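PDB 3BMA: D-alanyl-lipoteichoic acid synthetase from Streptococcus pneumoniae, which probably takes part in the D-alanylation of lipoteichoic acid during cell-wall biogenesis, as a membrane-associated member of the DltD family in the SGNH hydrolase clan. Local coordinates for residues 63-66 against 71-74; 322-327 against 381-386; 246-251 against 347-352; 135-140 against 164-169. The protein carries 1 engineered substitution. All coordinates share one frame; numbering follows the deposited sequence. Where two conformers were deposited one is given.

Contact 1 (63-66 against 71-74)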
loop_
_atom_site.group_PDB
_atom_site.type_symbol
_atom_site.label_atom_id
_atom_site.label_comp_id
_atom_site.label_asym_id
_atom_site.label_seq_id
_atom_site.Cartn_x
_atom_site.Cartn_y
_atom_site.Cartn_z
ATOM N N LEU C 63 49.328 -5.737 13.639
ATOM C CA LEU C 63 49.782 -7.096 13.950
ATOM C C LEU C 63 49.137 -8.171 13.078
ATOM O O LEU C 63 49.785 -9.160 12.740
ATOM C CB LEU C 63 49.543 -7.431 15.427
ATOM C CG LEU C 63 50.198 -6.590 16.530
ATOM C CD1 LEU C 63 49.795 -7.135 17.890
ATOM C CD2 LEU C 63 51.715 -6.547 16.401
ATOM N N ALA C 64 47.870 -7.973 12.715
ATOM C CA ALA C 64 47.157 -8.924 11.856
ATOM C C ALA C 64 47.659 -8.924 10.410
ATOM O O ALA C 64 47.608 -9.953 9.732
ATOM C CB ALA C 64 45.659 -8.665 11.899
ATOM N N GLU C 65 48.148 -7.773 9.952
ATOM C CA GLU C 65 48.566 -7.602 8.563
ATOM C C GLU C 65 49.982 -8.114 8.284
ATOM O O GLU C 65 50.188 -8.879 7.334
ATOM C CB GLU C 65 48.415 -6.137 8.125
ATOM C CG GLU C 65 48.676 -5.879 6.637
ATOM C CD GLU C 65 47.844 -6.762 5.715
ATOM O OE1 GLU C 65 48.436 -7.377 4.804
ATOM O OE2 GLU C 65 46.609 -6.849 5.900
ATOM N N LYS C 66 50.947 -7.682 9.101
ATOM C CA LYS C 66 52.341 -8.125 8.975
ATOM C C LYS C 66 52.450 -9.637 9.144
ATOM O O LYS C 66 53.067 -10.316 8.320
ATOM C CB LYS C 66 53.251 -7.367 9.966
ATOM C CG LYS C 66 54.596 -8.038 10.369
ATOM C CD LYS C 66 55.554 -8.361 9.201
ATOM C CE LYS C 66 56.195 -7.136 8.585
ATOM N NZ LYS C 66 57.314 -6.634 9.421
ATOM N N TYR C 71 42.650 -13.854 10.658
ATOM C CA TYR C 71 41.590 -12.854 10.739
ATOM C C TYR C 71 42.140 -11.444 10.523
ATOM O O TYR C 71 43.340 -11.209 10.668
ATOM C CB TYR C 71 40.862 -12.937 12.090
ATOM C CG TYR C 71 41.705 -12.575 13.294
ATOM C CD1 TYR C 71 42.401 -13.555 14.002
ATOM C CD2 TYR C 71 41.793 -11.253 13.739
ATOM C CE1 TYR C 71 43.178 -13.227 15.109
ATOM C CE2 TYR C 71 42.575 -10.914 14.838
ATOM C CZ TYR C 71 43.259 -11.907 15.522
ATOM O OH TYR C 71 44.025 -11.575 16.615
ATOM N N ARG C 72 41.246 -10.520 10.169
ATOM C CA ARG C 72 41.528 -9.089 10.179
ATOM C C ARG C 72 40.467 -8.394 11.028
ATOM O O ARG C 72 39.298 -8.762 10.964
ATOM C CB ARG C 72 41.502 -8.508 8.765
ATOM C CG ARG C 72 42.581 -9.021 7.820
ATOM C CD ARG C 72 43.989 -8.681 8.304
ATOM N NE ARG C 72 45.022 -9.136 7.370
ATOM C CZ ARG C 72 45.503 -10.377 7.306
ATOM N NH1 ARG C 72 45.054 -11.323 8.125
ATOM N NH2 ARG C 72 46.442 -10.675 6.420
ATOM N N PRO C 73 40.869 -7.411 11.854
ATOM C CA PRO C 73 39.868 -6.609 12.561
ATOM C C PRO C 73 39.122 -5.660 11.623
ATOM O O PRO C 73 39.739 -5.058 10.743
ATOM C CB PRO C 73 40.704 -5.797 13.564
ATOM C CG PRO C 73 42.063 -6.435 13.577
ATOM C CD PRO C 73 42.242 -7.016 12.215
ATOM N N TYR C 74 37.802 -5.570 11.785
ATOM C CA TYR C 74 37.026 -4.477 11.204
ATOM C C TYR C 74 36.690 -3.523 12.339
ATOM O O TYR C 74 35.840 -3.818 13.176
ATOM C CB TYR C 74 35.744 -4.960 10.507
ATOM C CG TYR C 74 35.162 -3.912 9.566
ATOM C CD1 TYR C 74 35.374 -3.988 8.193
ATOM C CD2 TYR C 74 34.424 -2.829 10.056
ATOM C CE1 TYR C 74 34.863 -3.020 7.330
ATOM C CE2 TYR C 74 33.911 -1.853 9.202
ATOM C CZ TYR C 74 34.133 -1.957 7.841
ATOM O OH TYR C 74 33.620 -0.998 6.995
#

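Contact 2 (322-327 against 381-386)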
loop_
_atom_site.group_PDB
_atom_site.type_symbol
_atom_site.label_atom_id
_atom_site.label_comp_id
_atom_site.label_asym_id
_atom_site.label_seq_id
_atom_site.Cartn_x
_atom_site.Cartn_y
_atom_site.Cartn_z
ATOM N N ARG C 322 31.207 -6.438 35.402
ATOM C CA ARG C 322 31.501 -7.869 35.362
ATOM C C ARG C 322 30.332 -8.729 35.831
ATOM O O ARG C 322 30.105 -9.799 35.282
ATOM C CB ARG C 322 32.750 -8.188 36.183
ATOM C CG ARG C 322 34.080 -7.801 35.523
ATOM C CD ARG C 322 35.249 -8.377 36.313
ATOM N NE ARG C 322 35.330 -9.830 36.166
ATOM C CZ ARG C 322 36.370 -10.485 35.657
ATOM N NH1 ARG C 322 37.453 -9.833 35.266
ATOM N NH2 ARG C 322 36.335 -11.805 35.556
ATOM N N TYR C 323 29.587 -8.254 36.827
ATOM C CA TYR C 323 28.411 -8.977 37.304
ATOM C C TYR C 323 27.320 -9.078 36.241
ATOM O O TYR C 323 26.734 -10.140 36.061
ATOM C CB TYR C 323 27.847 -8.367 38.587
ATOM C CG TYR C 323 26.632 -9.110 39.105
ATOM C CD1 TYR C 323 26.764 -10.358 39.722
ATOM C CD2 TYR C 323 25.349 -8.576 38.965
ATOM C CE1 TYR C 323 25.654 -11.051 40.187
ATOM C CE2 TYR C 323 24.229 -9.263 39.429
ATOM C CZ TYR C 323 24.391 -10.496 40.040
ATOM O OH TYR C 323 23.290 -11.178 40.498
ATOM N N GLN C 324 27.065 -7.973 35.541
ATOM C CA GLN C 324 26.077 -7.934 34.460
ATOM C C GLN C 324 26.433 -8.910 33.339
ATOM O O GLN C 324 25.563 -9.599 32.805
ATOM C CB GLN C 324 25.944 -6.514 33.905
ATOM C CG GLN C 324 24.728 -6.316 32.998
ATOM C CD GLN C 324 24.482 -4.865 32.625
ATOM O OE1 GLN C 324 25.221 -3.963 33.030
ATOM N NE2 GLN C 324 23.433 -4.634 31.847
ATOM N N LEU C 325 27.718 -8.972 33.006
ATOM C CA LEU C 325 28.215 -9.899 31.998
ATOM C C LEU C 325 28.151 -11.346 32.487
ATOM O O LEU C 325 27.465 -12.174 31.885
ATOM C CB LEU C 325 29.650 -9.544 31.593
ATOM C CG LEU C 325 29.988 -8.125 31.128
ATOM C CD1 LEU C 325 31.469 -8.023 30.782
ATOM C CD2 LEU C 325 29.134 -7.708 29.942
ATOM N N GLU C 326 28.841 -11.626 33.593
ATOM C CA GLU C 326 29.053 -12.997 34.072
ATOM C C GLU C 326 27.820 -13.704 34.622
ATOM O O GLU C 326 27.700 -14.920 34.469
ATOM C CB GLU C 326 30.200 -13.055 35.081
ATOM C CG GLU C 326 31.562 -12.977 34.424
ATOM C CD GLU C 326 32.703 -12.845 35.409
ATOM O OE1 GLU C 326 32.685 -11.909 36.239
ATOM O OE2 GLU C 326 33.634 -13.674 35.339
ATOM N N SER C 327 26.901 -12.961 35.239
ATOM C CA SER C 327 25.666 -13.562 35.758
ATOM C C SER C 327 24.711 -13.969 34.640
ATOM O O SER C 327 23.720 -14.659 34.877
ATOM C CB SER C 327 24.956 -12.639 36.755
ATOM O OG SER C 327 24.365 -11.529 36.105
ATOM N N GLU C 381 16.362 -9.481 32.722
ATOM C CA GLU C 381 15.687 -8.297 32.210
ATOM C C GLU C 381 15.675 -7.148 33.225
ATOM O O GLU C 381 15.302 -6.022 32.895
ATOM C CB GLU C 381 14.263 -8.660 31.781
ATOM C CG GLU C 381 13.893 -8.196 30.378
ATOM C CD GLU C 381 14.262 -9.197 29.283
ATOM O OE1 GLU C 381 15.454 -9.557 29.147
ATOM O OE2 GLU C 381 13.348 -9.611 28.537
ATOM N N ARG C 382 16.095 -7.440 34.456
ATOM C CA ARG C 382 16.191 -6.428 35.511
ATOM C C ARG C 382 17.377 -5.482 35.294
ATOM O O ARG C 382 17.473 -4.440 35.943
ATOM C CB ARG C 382 16.262 -7.083 36.894
ATOM C CG ARG C 382 14.902 -7.457 37.464
ATOM C CD ARG C 382 15.014 -8.512 38.552
ATOM N NE ARG C 382 13.697 -8.971 38.997
ATOM C CZ ARG C 382 13.484 -10.017 39.794
ATOM N NH1 ARG C 382 14.500 -10.740 40.251
ATOM N NH2 ARG C 382 12.243 -10.344 40.135
ATOM N N PHE C 383 18.265 -5.841 34.369
ATOM C CA PHE C 383 19.370 -4.977 33.969
ATOM C C PHE C 383 18.916 -3.827 33.061
ATOM O O PHE C 383 19.673 -2.883 32.833
ATOM C CB PHE C 383 20.479 -5.784 33.289
ATOM C CG PHE C 383 21.202 -6.737 34.206
ATOM C CD1 PHE C 383 21.517 -8.021 33.782
ATOM C CD2 PHE C 383 21.573 -6.353 35.488
ATOM C CE1 PHE C 383 22.192 -8.902 34.621
ATOM C CE2 PHE C 383 22.247 -7.227 36.332
ATOM C CZ PHE C 383 22.554 -8.502 35.898
ATOM N N PHE C 384 17.689 -3.921 32.544
ATOM C CA PHE C 384 17.048 -2.822 31.815
ATOM C C PHE C 384 16.465 -1.762 32.749
ATOM O O PHE C 384 16.221 -0.627 32.327
ATOM C CB PHE C 384 15.922 -3.346 30.912
ATOM C CG PHE C 384 16.394 -3.927 29.608
ATOM C CD1 PHE C 384 16.116 -5.252 29.284
ATOM C CD2 PHE C 384 17.098 -3.149 28.698
ATOM C CE1 PHE C 384 16.540 -5.794 28.077
ATOM C CE2 PHE C 384 17.537 -3.685 27.494
ATOM C CZ PHE C 384 17.253 -5.007 27.180
ATOM N N SER C 385 16.239 -2.137 34.007
ATOM C CA SER C 385 15.541 -1.285 34.974
ATOM C C SER C 385 16.388 -0.134 35.515
ATOM O O SER C 385 17.617 -0.164 35.456
ATOM C CB SER C 385 15.009 -2.120 36.143
ATOM O OG SER C 385 16.047 -2.427 37.059
ATOM N N LYS C 386 15.699 0.873 36.047
ATOM C CA LYS C 386 16.320 2.024 36.697
ATOM C C LYS C 386 16.962 1.612 38.025
ATOM O O LYS C 386 17.919 2.247 38.479
ATOM C CB LYS C 386 15.272 3.124 36.913
ATOM C CG LYS C 386 15.824 4.545 37.075
ATOM C CD LYS C 386 15.928 4.980 38.541
ATOM C CE LYS C 386 14.559 5.219 39.174
ATOM N NZ LYS C 386 14.657 5.481 40.639
#

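Contact 3 (246-251 against 347-352)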
loop_
_atom_site.group_PDB
_atom_site.type_symbol
_atom_site.label_atom_id
_atom_site.label_comp_id
_atom_site.label_asym_id
_atom_site.label_seq_id
_atom_site.Cartn_x
_atom_site.Cartn_y
_atom_site.Cartn_z
ATOM N N ASN C 246 52.823 12.966 23.447
ATOM C CA ASN C 246 53.205 14.369 23.255
ATOM C C ASN C 246 52.104 15.234 22.648
ATOM O O ASN C 246 51.860 16.353 23.107
ATOM C CB ASN C 246 54.467 14.466 22.389
ATOM C CG ASN C 246 55.715 13.972 23.104
ATOM O OD1 ASN C 246 55.747 13.861 24.332
ATOM N ND2 ASN C 246 56.754 13.677 22.332
ATOM N N TYR C 247 51.444 14.692 21.627
ATOM C CA TYR C 247 50.397 15.388 20.886
ATOM C C TYR C 247 49.148 15.602 21.742
ATOM O O TYR C 247 48.548 16.677 21.706
ATOM C CB TYR C 247 50.043 14.590 19.632
ATOM C CG TYR C 247 50.097 15.376 18.341
ATOM C CD1 TYR C 247 51.303 15.538 17.652
ATOM C CD2 TYR C 247 48.944 15.940 17.797
ATOM C CE1 TYR C 247 51.359 16.255 16.457
ATOM C CE2 TYR C 247 48.988 16.660 16.602
ATOM C CZ TYR C 247 50.198 16.813 15.938
ATOM O OH TYR C 247 50.245 17.523 14.756
ATOM N N PHE C 248 48.774 14.582 22.516
ATOM C CA PHE C 248 47.591 14.639 23.380
ATOM C C PHE C 248 47.768 15.568 24.583
ATOM O O PHE C 248 46.839 16.294 24.950
ATOM C CB PHE C 248 47.189 13.236 23.860
ATOM C CG PHE C 248 45.959 13.222 24.732
ATOM C CD1 PHE C 248 44.692 13.195 24.161
ATOM C CD2 PHE C 248 46.066 13.246 26.124
ATOM C CE1 PHE C 248 43.552 13.188 24.958
ATOM C CE2 PHE C 248 44.929 13.239 26.928
ATOM C CZ PHE C 248 43.672 13.212 26.345
ATOM N N TYR C 249 48.948 15.516 25.202
ATOM C CA TYR C 249 49.251 16.310 26.393
ATOM C C TYR C 249 49.169 17.812 26.124
ATOM O O TYR C 249 48.634 18.553 26.943
ATOM C CB TYR C 249 50.625 15.936 26.964
ATOM C CG TYR C 249 51.035 16.736 28.183
ATOM C CD1 TYR C 249 51.994 17.746 28.087
ATOM C CD2 TYR C 249 50.467 16.482 29.433
ATOM C CE1 TYR C 249 52.374 18.487 29.203
ATOM C CE2 TYR C 249 50.841 17.220 30.557
ATOM C CZ TYR C 249 51.795 18.218 30.433
ATOM O OH TYR C 249 52.175 18.949 31.534
ATOM N N ASN C 250 49.688 18.238 24.972
ATOM C CA ASN C 250 49.666 19.645 24.567
ATOM C C ASN C 250 48.266 20.202 24.318
ATOM O O ASN C 250 47.993 21.363 24.627
ATOM C CB ASN C 250 50.520 19.857 23.312
ATOM C CG ASN C 250 52.007 19.679 23.573
ATOM O OD1 ASN C 250 52.514 20.023 24.644
ATOM N ND2 ASN C 250 52.716 19.148 22.583
ATOM N N GLU C 251 47.386 19.363 23.777
ATOM C CA GLU C 251 46.085 19.814 23.288
ATOM C C GLU C 251 44.943 19.773 24.307
ATOM O O GLU C 251 44.113 20.684 24.342
ATOM C CB GLU C 251 45.706 19.061 22.010
ATOM C CG GLU C 251 46.496 19.513 20.780
ATOM C CD GLU C 251 46.488 18.500 19.643
ATOM O OE1 GLU C 251 45.638 17.580 19.647
ATOM O OE2 GLU C 251 47.337 18.628 18.735
ATOM N N LYS C 347 47.972 5.149 26.030
ATOM C CA LYS C 347 48.316 6.126 24.995
ATOM C C LYS C 347 48.018 7.543 25.493
ATOM O O LYS C 347 48.790 8.473 25.250
ATOM C CB LYS C 347 47.561 5.823 23.692
ATOM C CG LYS C 347 47.795 6.823 22.551
ATOM C CD LYS C 347 49.174 6.676 21.899
ATOM C CE LYS C 347 49.099 5.951 20.559
ATOM N NZ LYS C 347 48.753 4.514 20.701
ATOM N N ASP C 348 46.896 7.693 26.193
ATOM C CA ASP C 348 46.509 8.973 26.782
ATOM C C ASP C 348 45.909 8.802 28.187
ATOM O O ASP C 348 46.473 8.096 29.019
ATOM C CB ASP C 348 45.589 9.769 25.836
ATOM C CG ASP C 348 44.459 8.936 25.243
ATOM O OD1 ASP C 348 43.688 8.316 26.011
ATOM O OD2 ASP C 348 44.327 8.928 23.997
ATOM N N THR C 349 44.784 9.456 28.451
ATOM C CA THR C 349 44.132 9.376 29.755
ATOM C C THR C 349 43.273 8.114 29.920
ATOM O O THR C 349 43.162 7.570 31.022
ATOM C CB THR C 349 43.289 10.656 30.060
ATOM O OG1 THR C 349 42.502 10.453 31.237
ATOM C CG2 THR C 349 42.351 11.005 28.908
ATOM N N ILE C 350 42.670 7.654 28.823
ATOM C CA ILE C 350 41.639 6.617 28.885
ATOM C C ILE C 350 41.799 5.491 27.860
ATOM O O ILE C 350 41.149 4.449 27.979
ATOM C CB ILE C 350 40.207 7.223 28.760
ATOM C CG1 ILE C 350 40.125 8.190 27.570
ATOM C CG2 ILE C 350 39.780 7.890 30.078
ATOM C CD1 ILE C 350 38.714 8.584 27.178
ATOM N N HIS C 351 42.662 5.697 26.868
ATOM C CA HIS C 351 42.800 4.746 25.763
ATOM C C HIS C 351 44.032 3.868 25.855
ATOM O O HIS C 351 45.123 4.346 26.177
ATOM C CB HIS C 351 42.789 5.466 24.411
ATOM C CG HIS C 351 41.525 6.221 24.143
ATOM N ND1 HIS C 351 41.517 7.549 23.775
ATOM C CD2 HIS C 351 40.227 5.839 24.211
ATOM C CE1 HIS C 351 40.268 7.950 23.619
ATOM N NE2 HIS C 351 39.467 6.931 23.878
ATOM N N LEU C 352 43.832 2.581 25.565
ATOM C CA LEU C 352 44.917 1.614 25.398
ATOM C C LEU C 352 45.820 2.036 24.256
ATOM O O LEU C 352 45.357 2.574 23.249
ATOM C CB LEU C 352 44.358 0.220 25.092
ATOM C CG LEU C 352 44.349 -0.905 26.133
ATOM C CD1 LEU C 352 43.665 -0.502 27.423
ATOM C CD2 LEU C 352 43.673 -2.138 25.548
#

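Contact 4 (135-140 against 164-169)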
loop_
_atom_site.group_PDB
_atom_site.type_symbol
_atom_site.label_atom_id
_atom_site.label_comp_id
_atom_site.label_asym_id
_atom_site.label_seq_id
_atom_site.Cartn_x
_atom_site.Cartn_y
_atom_site.Cartn_z
ATOM N N LYS C 135 12.284 -3.105 11.646
ATOM C CA LYS C 135 12.083 -4.375 10.953
ATOM C C LYS C 135 12.420 -5.570 11.843
ATOM O O LYS C 135 11.674 -6.554 11.881
ATOM C CB LYS C 135 12.912 -4.436 9.666
ATOM C CG LYS C 135 12.535 -5.589 8.743
ATOM C CD LYS C 135 13.653 -5.896 7.760
ATOM C CE LYS C 135 13.413 -7.221 7.052
ATOM N NZ LYS C 135 14.486 -7.531 6.063
ATOM N N HIS C 136 13.539 -5.479 12.559
ATOM C CA HIS C 136 14.071 -6.618 13.310
ATOM C C HIS C 136 13.663 -6.671 14.777
ATOM O O HIS C 136 14.049 -7.601 15.483
ATOM C CB HIS C 136 15.595 -6.676 13.189
ATOM C CG HIS C 136 16.068 -6.946 11.797
ATOM N ND1 HIS C 136 16.621 -5.971 11.000
ATOM C CD2 HIS C 136 16.035 -8.073 11.049
ATOM C CE1 HIS C 136 16.920 -6.488 9.821
ATOM N NE2 HIS C 136 16.577 -7.763 9.826
ATOM N N GLN C 137 12.898 -5.683 15.233
ATOM C CA GLN C 137 12.399 -5.686 16.608
ATOM C C GLN C 137 11.417 -6.834 16.811
ATOM O O GLN C 137 10.655 -7.181 15.904
ATOM C CB GLN C 137 11.798 -4.328 17.003
ATOM C CG GLN C 137 10.643 -3.826 16.140
ATOM C CD GLN C 137 9.293 -4.372 16.569
ATOM O OE1 GLN C 137 9.080 -4.678 17.741
ATOM N NE2 GLN C 137 8.379 -4.510 15.618
ATOM N N SER C 138 11.456 -7.432 17.996
ATOM C CA SER C 138 10.625 -8.595 18.284
ATOM C C SER C 138 9.540 -8.303 19.317
ATOM O O SER C 138 8.922 -9.227 19.847
ATOM C CB SER C 138 11.497 -9.778 18.714
ATOM O OG SER C 138 12.269 -9.470 19.859
ATOM N N GLY C 139 9.315 -7.020 19.599
ATOM C CA GLY C 139 8.249 -6.582 20.506
ATOM C C GLY C 139 8.522 -6.828 21.984
ATOM O O GLY C 139 7.620 -6.713 22.823
ATOM N N ASP C 140 9.771 -7.152 22.302
ATOM C CA ASP C 140 10.173 -7.487 23.664
ATOM C C ASP C 140 10.558 -6.253 24.497
ATOM O O ASP C 140 10.200 -5.123 24.155
ATOM C CB ASP C 140 11.312 -8.518 23.634
ATOM C CG ASP C 140 12.510 -8.071 22.795
ATOM O OD1 ASP C 140 12.537 -6.924 22.290
ATOM O OD2 ASP C 140 13.438 -8.888 22.641
ATOM N N GLN C 164 6.917 5.483 19.014
ATOM C CA GLN C 164 6.052 5.688 20.189
ATOM C C GLN C 164 5.231 4.455 20.567
ATOM O O GLN C 164 5.034 4.189 21.755
ATOM C CB GLN C 164 5.100 6.872 19.985
ATOM C CG GLN C 164 5.705 8.245 20.254
ATOM C CD GLN C 164 4.754 9.390 19.912
ATOM O OE1 GLN C 164 3.864 9.254 19.065
ATOM N NE2 GLN C 164 4.946 10.529 20.569
ATOM N N LYS C 165 4.745 3.727 19.559
ATOM C CA LYS C 165 4.010 2.468 19.761
ATOM C C LYS C 165 4.884 1.411 20.426
ATOM O O LYS C 165 4.438 0.713 21.335
ATOM C CB LYS C 165 3.462 1.924 18.439
ATOM C CG LYS C 165 2.137 2.530 18.014
ATOM C CD LYS C 165 1.473 1.714 16.914
ATOM C CE LYS C 165 0.106 2.284 16.555
ATOM N NZ LYS C 165 -0.641 1.434 15.580
ATOM N N LEU C 166 6.129 1.308 19.969
ATOM C CA LEU C 166 7.100 0.391 20.556
ATOM C C LEU C 166 7.477 0.783 21.982
ATOM O O LEU C 166 7.626 -0.084 22.841
ATOM C CB LEU C 166 8.354 0.296 19.684
ATOM C CG LEU C 166 8.250 -0.403 18.327
ATOM C CD1 LEU C 166 9.634 -0.536 17.724
ATOM C CD2 LEU C 166 7.607 -1.769 18.459
ATOM N N ALA C 167 7.608 2.087 22.222
ATOM C CA ALA C 167 7.936 2.622 23.544
ATOM C C ALA C 167 6.822 2.399 24.571
ATOM O O ALA C 167 7.100 2.203 25.752
ATOM C CB ALA C 167 8.267 4.101 23.442
ATOM N N SER C 168 5.572 2.419 24.113
ATOM C CA SER C 168 4.412 2.275 24.992
ATOM C C SER C 168 3.897 0.838 25.114
ATOM O O SER C 168 2.777 0.625 25.587
ATOM C CB SER C 168 3.279 3.191 24.520
ATOM O OG SER C 168 3.662 4.550 24.591
ATOM N N LYS C 169 4.715 -0.130 24.688
ATOM C CA LYS C 169 4.362 -1.567 24.646
ATOM C C LYS C 169 3.142 -1.909 23.769
ATOM O O LYS C 169 2.565 -2.994 23.894
ATOM C CB LYS C 169 4.197 -2.158 26.061
ATOM C CG LYS C 169 5.494 -2.488 26.792
ATOM C CD LYS C 169 6.024 -3.873 26.425
ATOM C CE LYS C 169 7.176 -4.282 27.334
ATOM N NZ LYS C 169 7.633 -5.674 27.066
#

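Contact 1 (63-66 against 71-74)
Arg72 NE donates to Glu65 OE2 at 3.1 Å with an N-H...O angle of 161°, the charged bond of a salt bridge. The acceptor lies in the guanidinium plane, but carboxylate and guanidinium planes are 71° apart, so the two flat groups pair through one oxygen rather than side by side. Lys15 adds a long, weak ion pair to the same oxygen. In Arg72 a bend at chi2 (-62°) brings the guanidinium against the last turn of helix 60-66, one face to Ala64 O, which stands 3.2 Å from Arg72 CZ; the angle to NH1 is too poor for a hydrogen bond, so any attraction is probably electrostatic. Helix 60-66 and strand 72-76 are the last two elements of a beta-alpha-beta unit begun by strand 43-47, and the arginine bridges the turn between them. Its NH1 reaches Tyr71 O at 3.1 Å and also Arg69 O, while NH2 bonds to Asn68 OD1, so the loop fixes the rotation of the guanidinium. Beside this polar cluster, Ala64 CB points at the strand, 3.8 Å from Pro73 CD and 4.0 Å from Arg72 CD. Pro73 in turn packs on Phe46 of the neighbouring strand 43-47.

Contact 2 (322-327 against 381-386)
This is a partly buried packing contact in which one aromatic ring, Phe383, is set against the C-terminal end of helix 311-326. That helix leads into strand 333-335, an outermost strand of the five-stranded parallel sheet of this alpha/beta fold, whereas Phe383 belongs to the loop between helices 355-369 and 386-389. The evidence for a CH-pi contact is clear: Gln324 CG sits 3.8 Å from the centroid of the Phe383 ring, only 13° off its normal. Gln324 starts with CG anti to its own backbone nitrogen (chi1 -167°) and stays extended beyond it, so the chain runs across the ring face toward the root of the phenylalanine, bringing NE2 to 3.5 Å from Phe383 CB. The glutamine and phenylalanine chains run antiparallel alongside one another, with amide and ring planes 41° apart. The amide is anchored by polar partners: NE2 donates to Tyr275 O and Gln279 OE1, and OE1 accepts from Trp388 NE1. Trp388 also meets the Phe383 ring edge-to-face, so helix 386-389 and helix 274-287 share in fixing this pair. At its far end the ring presents its edge to the helix. Tyr323 CE2 lies 4.0 Å from Phe383 CZ, the two side chains crossing nearly perpendicularly. Ser327 OG is closer, 3.5 Å from Phe383 CZ and in the ring plane; the hydroxyl donates to Tyr323 O at 2.7 Å, from the face of that carbonyl opposite to the one met by Ser327 N.

Contact 3 (246-251 against 347-352)
Phe248 leaves helix 246-253 with CB directed at the 347-352 loop, and CG anti to the backbone nitrogen (chi1 -179°) extends the ring toward Asp348 and Thr349. Phe248 CG already lies 3.6 Å from Asp348 CB, and Phe248 CD2 is nearer to it at 3.5 Å. The methylene in fact stands over the middle of the ring, 3.5 Å from its centroid and 12° off the normal, which is a CH-pi contact. Farther out, CE2 touches both Asp348 CB and Thr349 CG2, and at the tip Phe248 CZ comes to 3.6 Å from Thr349 CG2. The ring therefore packs on the aliphatic part of the aspartate while the carboxylate turns inward to its own loop. There OD1 accepts from Ile350 N, closing an Asx turn, and from His351 N, the Asx-motif bond one residue further; Asp348 OD2 offers its syn lone pair to His351 ND1 at 3.1 Å, in the imidazole plane. Three bonds thus fix the carboxylate, and Phe248 lies against its root. His351 also touches Ser50 and Glu51 in another loop. The Asp-X-X-His spacing, with the carboxylate bonded to the imidazole, is consistent with the aspartate-histidine part of the catalytic triad known from SGNH hydrolases.

Contact 4 (135-140 against 164-169)
Gln137 lays its CG and amide against the two methyls of Leu166, the side chains crossing at a slant. Gln137 CG is 3.8 Å from Leu166 CD1, while Gln137 OE1 lies 3.3 Å from Leu166 CD2, a close oxygen-methyl approach with CD of the same amide at 3.6 Å. The glutamine reaches this place by folding back: chi1 of 58° sets CG between the backbone nitrogen and carbonyl carbon, and chi2 of 85° bends the chain again. Gln137 OE1 is then near enough to its own loop to accept a weak bond from Gly139 N at 3.0 Å, its N-H...O angle being just 123°. Leu166, near the end of helix 160-167, also packs on Phe133 and Leu134 of helix 127-136, so the amide lies at the edge of an apolar interface between these two helices. The loop runs straight into helix 141-153, whose N-cap is Asp140: OD1 accepts from Ser143 N and OD2 pairs with Lys287. Lys169 is poorly ordered, and its NZ stops 3.9 Å from Asp140 O. With OE1 only weakly bonded to a backbone N-H and the Asp140 carboxylate engaged by other residues, the segments meet mainly by van der Waals packing, with at most a weak long-range attraction from the mobile lysine.

How the contacts relate
Along the chain, contact 1 closes first and contact 4 next; contacts 3 and 2 then interleave, 322-327 falling between 246-251 and 347-352. The five-stranded parallel sheet orders the set: contact 1 involves outermost strand 72-76, whereas contact 2 involves the helix leading to 333-335 at the other border, with centres about 32 Å apart on opposite sides of the chain's centre. Contacts 2 and 4 are neighbours, nearest atoms about 5 Å apart, and both border helix 141-153. Between centres, contact 3 stands about 41 Å from contact 4 and about 24 Å from contact 1. The possible catalytic loop is thus remote from contact 4, while contact 1 joins a helix to one border strand and contact 2 packs a C-terminal loop on the helix preceding the other.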